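Local coordinates for probable ss-1,3-N-acetylglucosaminyltransferase (Staphylococcus aureus subsp. aureus N315, PDB 6H21), which is probably a glycosyltransferase with a GT-A-type family 2 domain, modelled here with manganese and uridine-diphosphate-N-acetylglucosamine, at residues K180-K185 with I204-N209. Residues are numbered along the deposited sequence; the frame is centred on the assembly and turned at random.
Sequences KSVIDK and IEFLMN
Phe-206 reaches across to helix 180-185 and meets it with one face and an edge of its ring. Val-182 covers the face: its CG1 methyl lies 3.9 Å from the Phe-206 ring centroid and 26° off the normal, which meets the geometry of a CH-pi contact. The methyl is displaced toward the rim, where Val-182 CG1 comes within 3.5 Å of Phe-206 CE2. Ile-183 approaches differently, its CG1 lying in the ring plane at the edge, 3.8 Å from Phe-206 CE2. Both aliphatic side chains run at about a right angle to the phenylalanine. With CG anti to the backbone N (chi1 -168°), the ring extends across to helix 180-185. Val-182 CG1 also passes 4.0 Å from the backbone O of Asn-209. The Asn-209 amide turns back on the preceding turn of chain, where ND2 donates to Glu-205 O, the carbonyl four residues back, over 2.8 Å at an N-H...O angle of 160°. The packing thus joins helix 180-185 to helix 198-207: Ile-183 also rests on Val-106 of strand 105-108, while Phe-206 touches Leu-134 of strand 134-142 and stacks edge-to-face with Phe-178 of strand 177-179.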
loop_
_atom_site.group_PDB
_atom_site.type_symbol
_atom_site.label_atom_id
_atom_site.label_comp_id
_atom_site.label_asym_id
_atom_site.label_seq_id
_atom_site.Cartn_x
_atom_site.Cartn_y
_atom_site.Cartn_z
ATOM N N LYS C 180 21.392 -37.396 24.652
ATOM C CA LYS C 180 22.083 -36.597 25.659
ATOM C C LYS C 180 23.485 -36.174 25.176
ATOM O O LYS C 180 23.956 -35.080 25.507
ATOM C CB LYS C 180 22.148 -37.377 26.978
ATOM C CG LYS C 180 22.742 -36.600 28.148
ATOM C CD LYS C 180 21.887 -35.429 28.591
ATOM C CE LYS C 180 22.621 -34.400 29.428
ATOM N NZ LYS C 180 23.551 -35.000 30.412
ATOM N N SER C 181 24.160 -37.032 24.409
ATOM C CA SER C 181 25.555 -36.773 24.004
ATOM C C SER C 181 25.636 -35.527 23.106
ATOM O O SER C 181 26.619 -34.783 23.131
ATOM C CB SER C 181 26.150 -37.992 23.341
ATOM O OG SER C 181 25.401 -38.349 22.185
ATOM N N VAL C 182 24.593 -35.285 22.307
ATOM C CA VAL C 182 24.516 -34.102 21.446
ATOM C C VAL C 182 24.454 -32.846 22.333
ATOM O O VAL C 182 25.130 -31.835 22.067
ATOM C CB VAL C 182 23.310 -34.199 20.488
ATOM C CG1 VAL C 182 23.088 -32.908 19.717
ATOM C CG2 VAL C 182 23.423 -35.383 19.535
ATOM N N ILE C 183 23.629 -32.910 23.378
ATOM C CA ILE C 183 23.476 -31.819 24.331
ATOM C C ILE C 183 24.814 -31.577 25.059
ATOM O O ILE C 183 25.216 -30.424 25.224
ATOM C CB ILE C 183 22.296 -32.104 25.290
ATOM C CG1 ILE C 183 20.948 -31.928 24.579
ATOM C CG2 ILE C 183 22.370 -31.249 26.551
ATOM C CD1 ILE C 183 19.790 -32.594 25.289
ATOM N N ASP C 184 25.506 -32.652 25.460
ATOM C CA ASP C 184 26.765 -32.564 26.259
ATOM C C ASP C 184 27.929 -32.014 25.412
ATOM O O ASP C 184 28.575 -31.023 25.793
ATOM C CB ASP C 184 27.162 -33.917 26.852
ATOM C CG ASP C 184 26.164 -34.473 27.852
ATOM O OD1 ASP C 184 25.328 -33.690 28.346
ATOM O OD2 ASP C 184 26.222 -35.690 28.122
ATOM N N LYS C 185 28.184 -32.660 24.268
ATOM C CA LYS C 185 29.292 -32.335 23.374
ATOM C C LYS C 185 29.190 -30.876 22.909
ATOM O O LYS C 185 30.203 -30.209 22.767
ATOM C CB LYS C 185 29.295 -33.267 22.158
ATOM C CG LYS C 185 29.670 -34.717 22.434
ATOM C CD LYS C 185 29.389 -35.630 21.252
ATOM C CE LYS C 185 29.884 -37.048 21.439
ATOM N NZ LYS C 185 30.325 -37.638 20.151
ATOM N N ILE C 204 16.117 -25.633 18.106
ATOM C CA ILE C 204 16.862 -25.227 16.907
ATOM C C ILE C 204 18.361 -25.510 17.080
ATOM O O ILE C 204 18.984 -26.036 16.154
ATOM C CB ILE C 204 16.608 -23.741 16.568
ATOM C CG1 ILE C 204 15.155 -23.490 16.152
ATOM C CG2 ILE C 204 17.620 -23.228 15.542
ATOM C CD1 ILE C 204 14.873 -23.628 14.677
ATOM N N GLU C 205 18.945 -25.118 18.227
ATOM C CA GLU C 205 20.376 -25.381 18.511
ATOM C C GLU C 205 20.631 -26.889 18.395
ATOM O O GLU C 205 21.652 -27.310 17.826
ATOM C CB GLU C 205 20.809 -24.841 19.883
ATOM C CG GLU C 205 20.969 -23.320 19.919
ATOM C CD GLU C 205 21.525 -22.667 21.189
ATOM O OE1 GLU C 205 21.390 -23.241 22.286
ATOM O OE2 GLU C 205 22.076 -21.545 21.078
ATOM N N PHE C 206 19.692 -27.701 18.908
ATOM C CA PHE C 206 19.823 -29.143 18.849
ATOM C C PHE C 206 19.787 -29.620 17.395
ATOM O O PHE C 206 20.638 -30.425 16.982
ATOM C CB PHE C 206 18.729 -29.852 19.645
ATOM C CG PHE C 206 18.991 -31.320 19.836
ATOM C CD1 PHE C 206 18.602 -32.242 18.879
ATOM C CD2 PHE C 206 19.658 -31.779 20.961
ATOM C CE1 PHE C 206 18.848 -33.594 19.059
ATOM C CE2 PHE C 206 19.912 -33.132 21.135
ATOM C CZ PHE C 206 19.513 -34.038 20.183
ATOM N N LEU C 207 18.784 -29.155 16.644
ATOM C CA LEU C 207 18.571 -29.553 15.218
ATOM C C LEU C 207 19.810 -29.231 14.363
ATOM O O LEU C 207 20.186 -30.008 13.501
ATOM C CB LEU C 207 17.333 -28.837 14.650
ATOM C CG LEU C 207 15.977 -29.325 15.158
ATOM C CD1 LEU C 207 14.870 -28.378 14.713
ATOM C CD2 LEU C 207 15.691 -30.742 14.686
ATOM N N MET C 208 20.432 -28.076 14.617
ATOM C CA MET C 208 21.533 -27.562 13.832
ATOM C C MET C 208 22.843 -28.307 14.174
ATOM O O MET C 208 23.841 -28.170 13.470
ATOM C CB MET C 208 21.703 -26.061 14.095
ATOM C CG MET C 208 20.547 -25.184 13.553
ATOM S SD MET C 208 20.217 -25.442 11.791
ATOM C CE MET C 208 18.737 -26.449 11.817
ATOM N N ASN C 209 22.826 -29.115 15.233
ATOM C CA ASN C 209 23.988 -29.884 15.659
ATOM C C ASN C 209 23.698 -31.386 15.568
ATOM O O ASN C 209 24.443 -32.164 16.078
ATOM C CB ASN C 209 24.399 -29.476 17.070
ATOM C CG ASN C 209 25.082 -28.130 17.052
ATOM O OD1 ASN C 209 26.230 -28.037 16.621
ATOM N ND2 ASN C 209 24.372 -27.085 17.448
#